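Local coordinates for enterochelin esterase (Salmonella enterica subsp. enterica serovar Typhimurium, PDB 3MGA), which probably hydrolyses the ester bonds of ferric enterobactin, an iron-carrying siderophore, so that the bound iron can be released inside the cell, at residues V34-D40 / D79-T85; R51-V55 / P69-A73; S88-S94 / D380-L386; Y95-T100 / L128-D134. One frame throughout, in Å; residues are numbered along the deposited sequence.

Contact 1 of 4, residues V34-D40 / D79-T85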
# COMPACT_ATOMS: atom_id res chain seq x y z
N VAL A 34 -23.25 -2.81 -0.91
CA VAL A 34 -22.78 -1.76 -0.00
C VAL A 34 -23.29 -0.38 -0.43
O VAL A 34 -23.14 0.01 -1.58
CB VAL A 34 -21.25 -1.75 0.07
CG1 VAL A 34 -20.77 -0.71 1.07
CG2 VAL A 34 -20.73 -3.14 0.45
N THR A 35 -23.87 0.35 0.52
CA THR A 35 -24.41 1.68 0.26
C THR A 35 -23.61 2.76 0.98
O THR A 35 -23.34 2.66 2.17
CB THR A 35 -25.88 1.79 0.72
OG1 THR A 35 -26.67 0.84 -0.00
CG2 THR A 35 -26.43 3.18 0.47
N PHE A 36 -23.26 3.80 0.23
CA PHE A 36 -22.51 4.94 0.74
C PHE A 36 -23.44 6.12 0.90
O PHE A 36 -24.37 6.30 0.10
CB PHE A 36 -21.39 5.30 -0.22
CG PHE A 36 -20.30 4.27 -0.31
CD1 PHE A 36 -19.07 4.48 0.30
CD2 PHE A 36 -20.51 3.08 -0.98
CE1 PHE A 36 -18.07 3.52 0.22
CE2 PHE A 36 -19.52 2.12 -1.06
CZ PHE A 36 -18.29 2.34 -0.46
N TRP A 37 -23.21 6.92 1.94
CA TRP A 37 -24.02 8.10 2.19
C TRP A 37 -23.14 9.34 2.39
O TRP A 37 -22.10 9.27 3.04
CB TRP A 37 -24.86 7.93 3.45
CG TRP A 37 -25.68 6.68 3.53
CD1 TRP A 37 -25.37 5.54 4.21
CD2 TRP A 37 -26.95 6.44 2.92
NE1 TRP A 37 -26.36 4.61 4.06
CE2 TRP A 37 -27.35 5.14 3.27
CE3 TRP A 37 -27.80 7.21 2.11
CZ2 TRP A 37 -28.56 4.58 2.84
CZ3 TRP A 37 -29.00 6.65 1.68
CH2 TRP A 37 -29.37 5.35 2.05
N TRP A 38 -23.59 10.45 1.82
CA TRP A 38 -22.92 11.74 1.98
C TRP A 38 -24.02 12.76 2.18
O TRP A 38 -24.97 12.81 1.40
CB TRP A 38 -22.05 12.10 0.77
CG TRP A 38 -21.35 13.44 0.94
CD1 TRP A 38 -20.27 13.72 1.73
CD2 TRP A 38 -21.69 14.68 0.28
NE1 TRP A 38 -19.93 15.05 1.62
CE2 TRP A 38 -20.78 15.66 0.74
CE3 TRP A 38 -22.68 15.05 -0.64
CZ2 TRP A 38 -20.83 16.98 0.30
CZ3 TRP A 38 -22.73 16.37 -1.07
CH2 TRP A 38 -21.80 17.32 -0.60
N ARG A 39 -23.89 13.55 3.24
CA ARG A 39 -24.85 14.58 3.57
C ARG A 39 -24.37 15.91 3.00
O ARG A 39 -23.30 16.39 3.37
CB ARG A 39 -25.01 14.70 5.09
CG ARG A 39 -26.08 15.69 5.53
CD ARG A 39 -26.23 15.71 7.04
NE ARG A 39 -27.40 16.48 7.47
CZ ARG A 39 -27.75 16.67 8.74
NH1 ARG A 39 -27.03 16.17 9.74
NH2 ARG A 39 -28.84 17.37 9.01
N ASP A 40 -25.16 16.49 2.11
CA ASP A 40 -24.80 17.77 1.50
C ASP A 40 -24.99 18.86 2.55
O ASP A 40 -26.08 19.01 3.09
CB ASP A 40 -25.67 18.03 0.27
CG ASP A 40 -25.20 19.23 -0.55
OD1 ASP A 40 -24.61 20.17 0.03
OD2 ASP A 40 -25.43 19.24 -1.77
N ASP A 79 -31.16 16.43 1.49
CA ASP A 79 -29.72 16.68 1.36
C ASP A 79 -28.94 15.36 1.39
O ASP A 79 -27.75 15.34 1.69
CB ASP A 79 -29.22 17.59 2.49
CG ASP A 79 -29.33 16.96 3.87
OD1 ASP A 79 -29.82 15.81 3.99
OD2 ASP A 79 -28.92 17.61 4.86
N VAL A 80 -29.62 14.25 1.08
CA VAL A 80 -28.99 12.95 1.09
C VAL A 80 -28.56 12.50 -0.29
O VAL A 80 -29.36 12.48 -1.22
CB VAL A 80 -29.96 11.86 1.61
CG1 VAL A 80 -29.26 10.50 1.62
CG2 VAL A 80 -30.48 12.21 3.00
N TRP A 81 -27.27 12.18 -0.42
CA TRP A 81 -26.72 11.65 -1.65
C TRP A 81 -26.44 10.18 -1.35
O TRP A 81 -26.11 9.81 -0.22
CB TRP A 81 -25.44 12.37 -2.08
CG TRP A 81 -25.66 13.77 -2.55
CD1 TRP A 81 -25.87 14.87 -1.77
CD2 TRP A 81 -25.61 14.24 -3.90
NE1 TRP A 81 -26.00 15.99 -2.56
CE2 TRP A 81 -25.84 15.63 -3.87
CE3 TRP A 81 -25.42 13.61 -5.14
CZ2 TRP A 81 -25.87 16.41 -5.03
CZ3 TRP A 81 -25.45 14.39 -6.29
CH2 TRP A 81 -25.68 15.77 -6.22
N ARG A 82 -26.57 9.34 -2.37
CA ARG A 82 -26.43 7.91 -2.19
C ARG A 82 -25.83 7.26 -3.41
O ARG A 82 -25.95 7.76 -4.53
CB ARG A 82 -27.83 7.33 -1.94
CG ARG A 82 -27.93 5.82 -1.82
CD ARG A 82 -29.39 5.38 -1.70
NE ARG A 82 -30.17 5.76 -2.87
CZ ARG A 82 -31.49 5.57 -3.00
NH1 ARG A 82 -32.19 5.00 -2.03
NH2 ARG A 82 -32.10 5.97 -4.11
N TRP A 83 -25.18 6.13 -3.19
CA TRP A 83 -24.59 5.34 -4.25
C TRP A 83 -24.25 3.98 -3.68
O TRP A 83 -23.75 3.87 -2.56
CB TRP A 83 -23.34 6.01 -4.82
CG TRP A 83 -22.72 5.24 -5.94
CD1 TRP A 83 -23.04 5.32 -7.26
CD2 TRP A 83 -21.67 4.28 -5.83
NE1 TRP A 83 -22.25 4.46 -7.99
CE2 TRP A 83 -21.40 3.80 -7.13
CE3 TRP A 83 -20.93 3.76 -4.76
CZ2 TRP A 83 -20.43 2.84 -7.39
CZ3 TRP A 83 -19.95 2.81 -5.02
CH2 TRP A 83 -19.71 2.36 -6.33
N SER A 84 -24.53 2.93 -4.45
CA SER A 84 -24.28 1.58 -3.99
C SER A 84 -23.53 0.78 -5.03
O SER A 84 -23.47 1.17 -6.20
CB SER A 84 -25.61 0.88 -3.68
OG SER A 84 -26.29 1.55 -2.63
N THR A 85 -22.95 -0.33 -4.58
CA THR A 85 -22.19 -1.22 -5.45
C THR A 85 -22.09 -2.59 -4.81
O THR A 85 -22.56 -2.80 -3.69
CB THR A 85 -20.77 -0.67 -5.69
OG1 THR A 85 -20.01 -1.61 -6.47
CG2 THR A 85 -20.05 -0.44 -4.38
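CE3 of W38 lies 3.4 Å from CD1 of W81, which sits near the plane of the W38 ring, while CZ3 of W38 stands over one face of W81. The planes are 59° apart, an oblique pair. W83 likewise meets CD2 of F36 at its edge, and W83 O lies at the edge of the F36 ring. On the opposite face of the sheet, T35 CG2 lies over one face of the W37 indole, near its rim. W37 runs alongside R82, with CZ3 of W37 3.6 Å from CD of R82, and V80 CG1 touches CE3 of W37.

These pairs belong to strands 32-39 and 80-87, joined by antiparallel backbone bonds, two of them weak. In the non-hydrogen-bonded pair T35-S84, OG1 of T35 bonds to OG of S84 at 2.8 Å.

At the far end, the extended chain of R39 (chi1 -176°) carries NE to OD2 of D79, 3.2 Å away. The oxygen lies in the guanidinium plane, and the two flat groups are nearly perpendicular. NH2 of R39 has a second salt bridge, to E13. D40 OD2 receives only a weak bond from W81 NE1; its stronger partners are S48 and R74.

The chemistry divides by face. F36, W38, W81 and W83 pack toward the second sheet. T35, W37, R39, V80, R82 and S84 make a mixed face, W37 and V80 against helix 13-17, with charges mainly at the R39-D79-D40 end.

Contact 2 of 4, residues R51-V55 / P69-A73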
# COMPACT_ATOMS: atom_id res chain seq x y z
N ARG A 51 -23.16 19.54 -8.24
CA ARG A 51 -23.48 18.79 -9.45
C ARG A 51 -23.06 17.32 -9.33
O ARG A 51 -23.81 16.42 -9.71
CB ARG A 51 -22.75 19.41 -10.65
CG ARG A 51 -23.16 20.83 -11.02
CD ARG A 51 -24.58 20.90 -11.57
NE ARG A 51 -24.90 22.23 -12.08
CZ ARG A 51 -26.05 22.54 -12.68
NH1 ARG A 51 -27.00 21.63 -12.84
NH2 ARG A 51 -26.26 23.78 -13.12
N ARG A 52 -21.85 17.09 -8.81
CA ARG A 52 -21.33 15.71 -8.65
C ARG A 52 -20.82 15.41 -7.25
O ARG A 52 -20.48 16.30 -6.48
CB ARG A 52 -20.17 15.46 -9.63
CG ARG A 52 -20.52 15.57 -11.11
CD ARG A 52 -21.45 14.46 -11.59
NE ARG A 52 -21.63 14.51 -13.04
CZ ARG A 52 -22.53 15.25 -13.68
NH1 ARG A 52 -23.38 16.03 -13.02
NH2 ARG A 52 -22.59 15.20 -15.01
N VAL A 53 -20.78 14.12 -6.95
CA VAL A 53 -20.26 13.60 -5.69
C VAL A 53 -19.65 12.26 -6.08
O VAL A 53 -20.28 11.22 -5.96
CB VAL A 53 -21.35 13.38 -4.63
CG1 VAL A 53 -20.71 12.95 -3.33
CG2 VAL A 53 -22.17 14.65 -4.42
N TRP A 54 -18.42 12.31 -6.58
CA TRP A 54 -17.74 11.10 -7.05
C TRP A 54 -17.32 10.21 -5.89
O TRP A 54 -16.89 10.68 -4.84
CB TRP A 54 -16.53 11.44 -7.93
CG TRP A 54 -16.85 12.39 -9.09
CD1 TRP A 54 -16.60 13.74 -9.13
CD2 TRP A 54 -17.48 12.07 -10.33
NE1 TRP A 54 -17.03 14.27 -10.31
CE2 TRP A 54 -17.57 13.27 -11.07
CE3 TRP A 54 -17.97 10.89 -10.89
CZ2 TRP A 54 -18.14 13.32 -12.35
CZ3 TRP A 54 -18.54 10.94 -12.15
CH2 TRP A 54 -18.62 12.14 -12.87
N VAL A 55 -17.48 8.91 -6.08
CA VAL A 55 -17.11 7.94 -5.08
C VAL A 55 -15.86 7.30 -5.66
O VAL A 55 -15.93 6.59 -6.67
CB VAL A 55 -18.24 6.92 -4.85
CG1 VAL A 55 -17.85 5.88 -3.81
CG2 VAL A 55 -19.53 7.67 -4.44
N PRO A 69 -16.45 6.71 -14.34
CA PRO A 69 -16.55 7.53 -13.12
C PRO A 69 -17.92 7.44 -12.46
O PRO A 69 -18.94 7.73 -13.08
CB PRO A 69 -16.29 8.95 -13.63
CG PRO A 69 -15.39 8.75 -14.79
CD PRO A 69 -15.80 7.45 -15.43
N GLN A 70 -17.92 7.01 -11.20
CA GLN A 70 -19.15 6.82 -10.44
C GLN A 70 -19.42 7.99 -9.51
O GLN A 70 -18.56 8.37 -8.72
CB GLN A 70 -19.06 5.54 -9.61
CG GLN A 70 -18.87 4.30 -10.45
CD GLN A 70 -20.04 4.06 -11.37
OE1 GLN A 70 -21.19 4.17 -10.96
NE2 GLN A 70 -19.76 3.70 -12.61
N THR A 71 -20.62 8.54 -9.62
CA THR A 71 -21.05 9.65 -8.78
C THR A 71 -22.32 9.26 -8.06
O THR A 71 -23.09 8.44 -8.56
CB THR A 71 -21.35 10.92 -9.61
OG1 THR A 71 -21.89 11.94 -8.75
CG2 THR A 71 -22.36 10.61 -10.71
N MSE A 72 -22.54 9.86 -6.89
CA MSE A 72 -23.75 9.59 -6.14
C MSE A 72 -24.92 10.35 -6.77
O MSE A 72 -24.75 11.14 -7.72
CB MSE A 72 -23.61 10.03 -4.68
CG MSE A 72 -22.50 9.36 -3.90
SE MSE A 72 -22.67 9.74 -1.99
CE MSE A 72 -21.10 8.79 -1.32
N ALA A 73 -26.11 10.09 -6.25
CA ALA A 73 -27.32 10.74 -6.68
C ALA A 73 -28.09 11.09 -5.41
O ALA A 73 -28.08 10.30 -4.45
CB ALA A 73 -28.14 9.82 -7.57
O HOH W 1 -15.53 6.67 -9.97
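T71 reaches strand 52-57 with every atom of its side chain. Its CB lies over a face of the W54 indole, 4.0 Å from the centroid of the six-membered ring, a CH-pi contact. From CB the branches part. OG1 is anti to the backbone N (chi1 174°), which carries it to the backbone of V53. There it accepts a nearly straight bond from V53 N at 3.0 Å, and it donates to M72 O within its own segment. CG2 is about 4.1 Å from both CD of R52 and CZ3 of W54.

The indole has further neighbours. R52 CB, of the same strand, lies over the same face as T71 CB. P69 CB comes obliquely to CZ3 of W54, 3.3 Å away. F106 adds an edge-to-face partner.

Two backbone bonds flank T71. M72 N donates to V53 O at 2.8 Å, and V55 N to Q70 O at 2.9 Å. W54 and T71 thus form a single bridge, and the two chains run at a steep angle rather than side by side. A water accepts from Q70 N and gives a weak bond to V55 O. The selenomethionine M72 packs on the valines: its CG is 3.5 Å from CG2 of V55, and its SE touches V53 CG1.

The T71 hydroxyl thus serves as a backbone acceptor, meeting the V53 N-H at the edge strand of the sheet. Its two bonds fix the rotation of the side chain, while M72 joins the apolar layer with W81, W83 and F97.

Contact 3 of 4, residues S88-S94 / D380-L386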
# COMPACT_ATOMS: atom_id res chain seq x y z
N SER A 88 -16.89 -8.01 -2.75
CA SER A 88 -16.67 -9.37 -2.28
C SER A 88 -16.54 -9.41 -0.75
O SER A 88 -16.20 -8.42 -0.12
CB SER A 88 -15.43 -9.97 -2.93
OG SER A 88 -14.28 -9.25 -2.52
N ALA A 89 -16.76 -10.58 -0.18
CA ALA A 89 -16.72 -10.75 1.27
C ALA A 89 -15.35 -10.54 1.93
O ALA A 89 -15.28 -10.14 3.08
CB ALA A 89 -17.26 -12.13 1.64
N ASN A 90 -14.28 -10.81 1.19
CA ASN A 90 -12.93 -10.69 1.72
C ASN A 90 -12.25 -9.35 1.43
O ASN A 90 -11.11 -9.12 1.83
CB ASN A 90 -12.08 -11.81 1.12
CG ASN A 90 -12.61 -13.20 1.47
OD1 ASN A 90 -13.03 -13.46 2.60
ND2 ASN A 90 -12.55 -14.11 0.51
N TRP A 91 -12.98 -8.45 0.77
CA TRP A 91 -12.45 -7.16 0.37
C TRP A 91 -12.24 -6.12 1.47
O TRP A 91 -12.95 -6.09 2.47
CB TRP A 91 -13.38 -6.55 -0.70
CG TRP A 91 -12.88 -5.26 -1.26
CD1 TRP A 91 -12.04 -5.11 -2.31
CD2 TRP A 91 -13.22 -3.94 -0.81
NE1 TRP A 91 -11.82 -3.78 -2.55
CE2 TRP A 91 -12.53 -3.04 -1.64
CE3 TRP A 91 -14.02 -3.44 0.22
CZ2 TRP A 91 -12.62 -1.65 -1.48
CZ3 TRP A 91 -14.11 -2.06 0.38
CH2 TRP A 91 -13.41 -1.18 -0.46
N ARG A 92 -11.25 -5.27 1.23
CA ARG A 92 -10.87 -4.18 2.11
C ARG A 92 -10.23 -3.12 1.23
O ARG A 92 -9.48 -3.45 0.31
CB ARG A 92 -9.91 -4.67 3.18
CG ARG A 92 -9.20 -3.60 4.02
CD ARG A 92 -8.83 -4.21 5.40
NE ARG A 92 -8.08 -5.44 5.24
CZ ARG A 92 -7.99 -6.41 6.14
NH1 ARG A 92 -8.65 -6.36 7.29
NH2 ARG A 92 -7.25 -7.47 5.85
N GLY A 93 -10.54 -1.86 1.50
CA GLY A 93 -9.96 -0.79 0.70
C GLY A 93 -10.30 0.61 1.16
O GLY A 93 -11.20 0.81 1.96
N SER A 94 -9.56 1.57 0.62
CA SER A 94 -9.74 2.97 0.93
C SER A 94 -10.72 3.59 -0.03
O SER A 94 -10.94 3.07 -1.14
CB SER A 94 -8.42 3.72 0.76
OG SER A 94 -7.39 3.14 1.53
N ASP A 380 -7.58 -9.76 -1.95
CA ASP A 380 -8.86 -9.29 -2.46
C ASP A 380 -8.89 -7.82 -2.07
O ASP A 380 -9.44 -7.44 -1.04
CB ASP A 380 -10.02 -10.08 -1.84
CG ASP A 380 -11.37 -9.63 -2.35
OD1 ASP A 380 -11.44 -8.60 -3.03
OD2 ASP A 380 -12.37 -10.33 -2.07
N GLY A 381 -8.26 -7.01 -2.92
CA GLY A 381 -8.14 -5.57 -2.75
C GLY A 381 -7.22 -5.07 -3.86
O GLY A 381 -6.93 -5.83 -4.80
N GLY A 382 -6.73 -3.84 -3.76
CA GLY A 382 -5.88 -3.28 -4.81
C GLY A 382 -4.59 -2.57 -4.43
O GLY A 382 -3.89 -2.96 -3.50
N HIS A 383 -4.27 -1.54 -5.21
CA HIS A 383 -3.07 -0.72 -5.03
C HIS A 383 -3.44 0.21 -3.88
O HIS A 383 -3.62 1.41 -4.04
CB HIS A 383 -2.82 0.05 -6.34
CG HIS A 383 -1.43 0.57 -6.49
ND1 HIS A 383 -0.40 -0.22 -6.97
CD2 HIS A 383 -0.90 1.79 -6.27
CE1 HIS A 383 0.71 0.50 -7.02
NE2 HIS A 383 0.43 1.72 -6.61
N ASP A 384 -3.51 -0.38 -2.68
CA ASP A 384 -4.05 0.32 -1.53
C ASP A 384 -3.23 0.10 -0.25
O ASP A 384 -3.05 -1.03 0.17
CB ASP A 384 -5.47 -0.25 -1.39
CG ASP A 384 -6.39 0.57 -0.52
OD1 ASP A 384 -5.95 1.23 0.45
OD2 ASP A 384 -7.59 0.49 -0.80
N ALA A 385 -2.76 1.18 0.37
CA ALA A 385 -1.97 1.08 1.62
C ALA A 385 -2.75 0.50 2.83
O ALA A 385 -2.15 -0.00 3.77
CB ALA A 385 -1.35 2.43 1.99
N LEU A 386 -4.07 0.57 2.80
CA LEU A 386 -4.87 -0.03 3.87
C LEU A 386 -4.66 -1.55 3.85
O LEU A 386 -4.58 -2.18 4.90
CB LEU A 386 -6.34 0.31 3.70
CG LEU A 386 -7.30 -0.23 4.76
CD1 LEU A 386 -7.06 0.47 6.07
CD2 LEU A 386 -8.73 -0.04 4.30
O HOH W 2 -13.36 -7.77 -4.71
O HOH W 3 -8.60 -8.17 1.46
O HOH W 4 -8.34 -2.22 -1.79
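S94 and D384 meet where the N-terminal domain, of the E-set clan, touches the loop and helix start that follow the last strand of the esterase domain, which has an alpha/beta-hydrolase fold. D384 is the N-cap of helix 385-399.

Hydrogen bonds come first. The carboxylate of D384 grips S94 twice. OD2 accepts from S94 N at 2.7 Å on its syn lone pair, and OD1 accepts from S94 OG at 2.6 Å. OD1 also takes the capping bond from L386 N, on its anti side. With CG anti to the backbone N (chi1 -164°), the D384 side chain spans from the helix start to the strand. The helix end probably helps to stabilise its negative charge.

Waters form the second group. One donates to both R92 O and D384 OD2 and accepts from G382 N. Another donates to N90 O and D380 O.

Apolar and CH contacts make up the rest. L386 CD2 packs against CG of R92 at 3.6 Å, with the two side chains nearly at right angles. The guanidinium of R92 points on to P158 O. D380 OD1 sits at the edge of the W91 indole, with ring and carboxylate planes 66° apart. W91 CA directs its hydrogen to D380 O.

Next to this interface, H383 bonds to E353 and touches S289 of a GxSxG pattern, consistent with the catalytic histidine of such esterases. Beside the capping carboxylate, G93 CA approaches D384 OD2 to 3.1 Å.

Contact 4 of 4, residues Y95-T100 / L128-D134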
# COMPACT_ATOMS: atom_id res chain seq x y z
N TYR A 95 -11.32 4.70 0.38
CA TYR A 95 -12.23 5.42 -0.49
C TYR A 95 -12.30 6.86 -0.03
O TYR A 95 -11.87 7.19 1.08
CB TYR A 95 -13.64 4.79 -0.50
CG TYR A 95 -14.40 4.97 0.79
CD1 TYR A 95 -14.21 4.12 1.87
CD2 TYR A 95 -15.34 5.99 0.92
CE1 TYR A 95 -14.91 4.30 3.06
CE2 TYR A 95 -16.05 6.17 2.09
CZ TYR A 95 -15.83 5.33 3.16
OH TYR A 95 -16.54 5.51 4.33
N CYS A 96 -12.83 7.71 -0.89
CA CYS A 96 -12.99 9.12 -0.58
C CYS A 96 -14.08 9.64 -1.50
O CYS A 96 -14.38 9.01 -2.51
CB CYS A 96 -11.67 9.88 -0.78
SG CYS A 96 -10.95 9.82 -2.45
N PHE A 97 -14.71 10.75 -1.13
CA PHE A 97 -15.73 11.33 -1.99
C PHE A 97 -15.19 12.63 -2.56
O PHE A 97 -14.28 13.23 -1.99
CB PHE A 97 -17.04 11.62 -1.25
CG PHE A 97 -17.55 10.48 -0.40
CD1 PHE A 97 -17.61 9.19 -0.91
CD2 PHE A 97 -18.06 10.72 0.87
CE1 PHE A 97 -18.10 8.14 -0.13
CE2 PHE A 97 -18.56 9.68 1.64
CZ PHE A 97 -18.58 8.39 1.14
N ILE A 98 -15.75 13.05 -3.69
CA ILE A 98 -15.35 14.29 -4.33
C ILE A 98 -16.59 15.10 -4.70
O ILE A 98 -17.04 15.09 -5.85
CB ILE A 98 -14.52 14.04 -5.60
CG1 ILE A 98 -13.38 13.05 -5.31
CG2 ILE A 98 -13.98 15.36 -6.15
CD1 ILE A 98 -12.52 12.76 -6.51
N PRO A 99 -17.17 15.79 -3.70
CA PRO A 99 -18.35 16.61 -3.95
C PRO A 99 -17.93 17.91 -4.63
O PRO A 99 -17.16 18.68 -4.05
CB PRO A 99 -18.91 16.87 -2.55
CG PRO A 99 -17.76 16.72 -1.64
CD PRO A 99 -16.76 15.82 -2.29
N THR A 100 -18.41 18.13 -5.85
CA THR A 100 -18.04 19.32 -6.62
C THR A 100 -19.20 19.92 -7.40
O THR A 100 -20.22 19.28 -7.62
CB THR A 100 -16.93 19.00 -7.64
OG1 THR A 100 -16.66 20.16 -8.44
CG2 THR A 100 -17.36 17.85 -8.56
N LEU A 128 -9.40 14.78 -7.73
CA LEU A 128 -8.82 14.28 -6.46
C LEU A 128 -8.29 15.33 -5.48
O LEU A 128 -8.36 15.13 -4.27
CB LEU A 128 -7.76 13.20 -6.71
CG LEU A 128 -8.28 11.84 -7.21
CD1 LEU A 128 -7.14 10.90 -7.53
CD2 LEU A 128 -9.21 11.21 -6.19
N PRO A 129 -7.73 16.45 -5.98
CA PRO A 129 -7.31 17.43 -4.98
C PRO A 129 -8.48 17.95 -4.13
O PRO A 129 -8.27 18.43 -3.01
CB PRO A 129 -6.71 18.56 -5.82
CG PRO A 129 -6.22 17.89 -7.06
CD PRO A 129 -7.20 16.76 -7.32
N GLN A 130 -9.70 17.84 -4.66
CA GLN A 130 -10.92 18.27 -3.96
C GLN A 130 -11.54 17.14 -3.13
O GLN A 130 -12.54 17.34 -2.43
CB GLN A 130 -11.95 18.78 -4.98
CG GLN A 130 -11.50 19.98 -5.82
CD GLN A 130 -12.57 20.44 -6.82
OE1 GLN A 130 -13.51 19.71 -7.14
NE2 GLN A 130 -12.40 21.66 -7.33
N ALA A 131 -10.95 15.94 -3.22
CA ALA A 131 -11.44 14.77 -2.50
C ALA A 131 -11.35 14.91 -0.99
O ALA A 131 -10.46 15.58 -0.47
CB ALA A 131 -10.69 13.53 -2.95
N ILE A 132 -12.29 14.27 -0.29
CA ILE A 132 -12.34 14.30 1.17
C ILE A 132 -12.68 12.92 1.74
O ILE A 132 -13.23 12.07 1.04
CB ILE A 132 -13.43 15.29 1.66
CG1 ILE A 132 -14.83 14.83 1.22
CG2 ILE A 132 -13.15 16.71 1.16
CD1 ILE A 132 -15.95 15.77 1.62
N ALA A 133 -12.33 12.72 3.01
CA ALA A 133 -12.63 11.49 3.70
C ALA A 133 -14.14 11.45 3.92
O ALA A 133 -14.84 12.37 3.54
CB ALA A 133 -11.92 11.44 5.03
N ASP A 134 -14.62 10.38 4.53
CA ASP A 134 -16.05 10.23 4.81
C ASP A 134 -16.30 10.80 6.21
O ASP A 134 -15.82 10.25 7.19
CB ASP A 134 -16.43 8.75 4.71
CG ASP A 134 -17.92 8.50 4.90
OD1 ASP A 134 -18.65 9.41 5.32
OD2 ASP A 134 -18.36 7.37 4.64
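F97 and I132 form a single antiparallel, hydrogen-bonded bridge between strand 92-100 of the N-terminal domain, of the E-set clan, and the loop that follows helix 117-127. F97 N donates to I132 O at 2.9 Å, and I132 N donates back to F97 O at 2.8 Å.

The tight part lies toward D134. Its carboxylate accepts from the Y95 hydroxyl, OH to OD2, at 2.6 Å, using the anti lone pair. The oxygen stays near the plane of the Y95 ring, but the carboxylate itself is turned 75° from that plane. D134 CG also lies 3.5 Å from CE2 of F97. The other oxygen, OD1, bonds to L136 N, so both ends of the carboxylate are held. F36 packs edge-to-face with Y95 beside it.

A second close patch is apolar. A131 CB touches both C96 SG and CG1 of I98, the latter 3.6 Å away. Beyond it, CD1 of I98 reaches CD2 of L128. The I98 side chain has CG1 anti to the carbonyl carbon (chi1 -50°), which turns this branch toward the loop. I132 CD1 packs on CG of P99.

The other end is looser. Q130 is exposed, and its extended side chain runs out from the 3-10 turn. T100 OG1 has its stronger partner in R102 N. Its bond to Q130 is weak: OG1 of T100 stands 3.4 Å from OE1 of Q130.

From the N terminus, strand 32-39 enters contact 1, and that loop closes only at strand 80-87, pairing two strands of the first sheet. Contact 2 closes a shorter loop nested inside it. It binds edge strand 52-57 of the second sheet to the loop leading into strand 73-74 of the first. It touches contact 1 through the R82-A73 and W83-Q70 bonds. Strand 92-100 then serves two contacts. Its start opens contact 3, which closes near the C terminus across almost 300 residues and ties the N-terminal domain to the esterase domain. Its later part opens contact 4, nested inside that long loop, which binds the strand to the loop after helix 117-127.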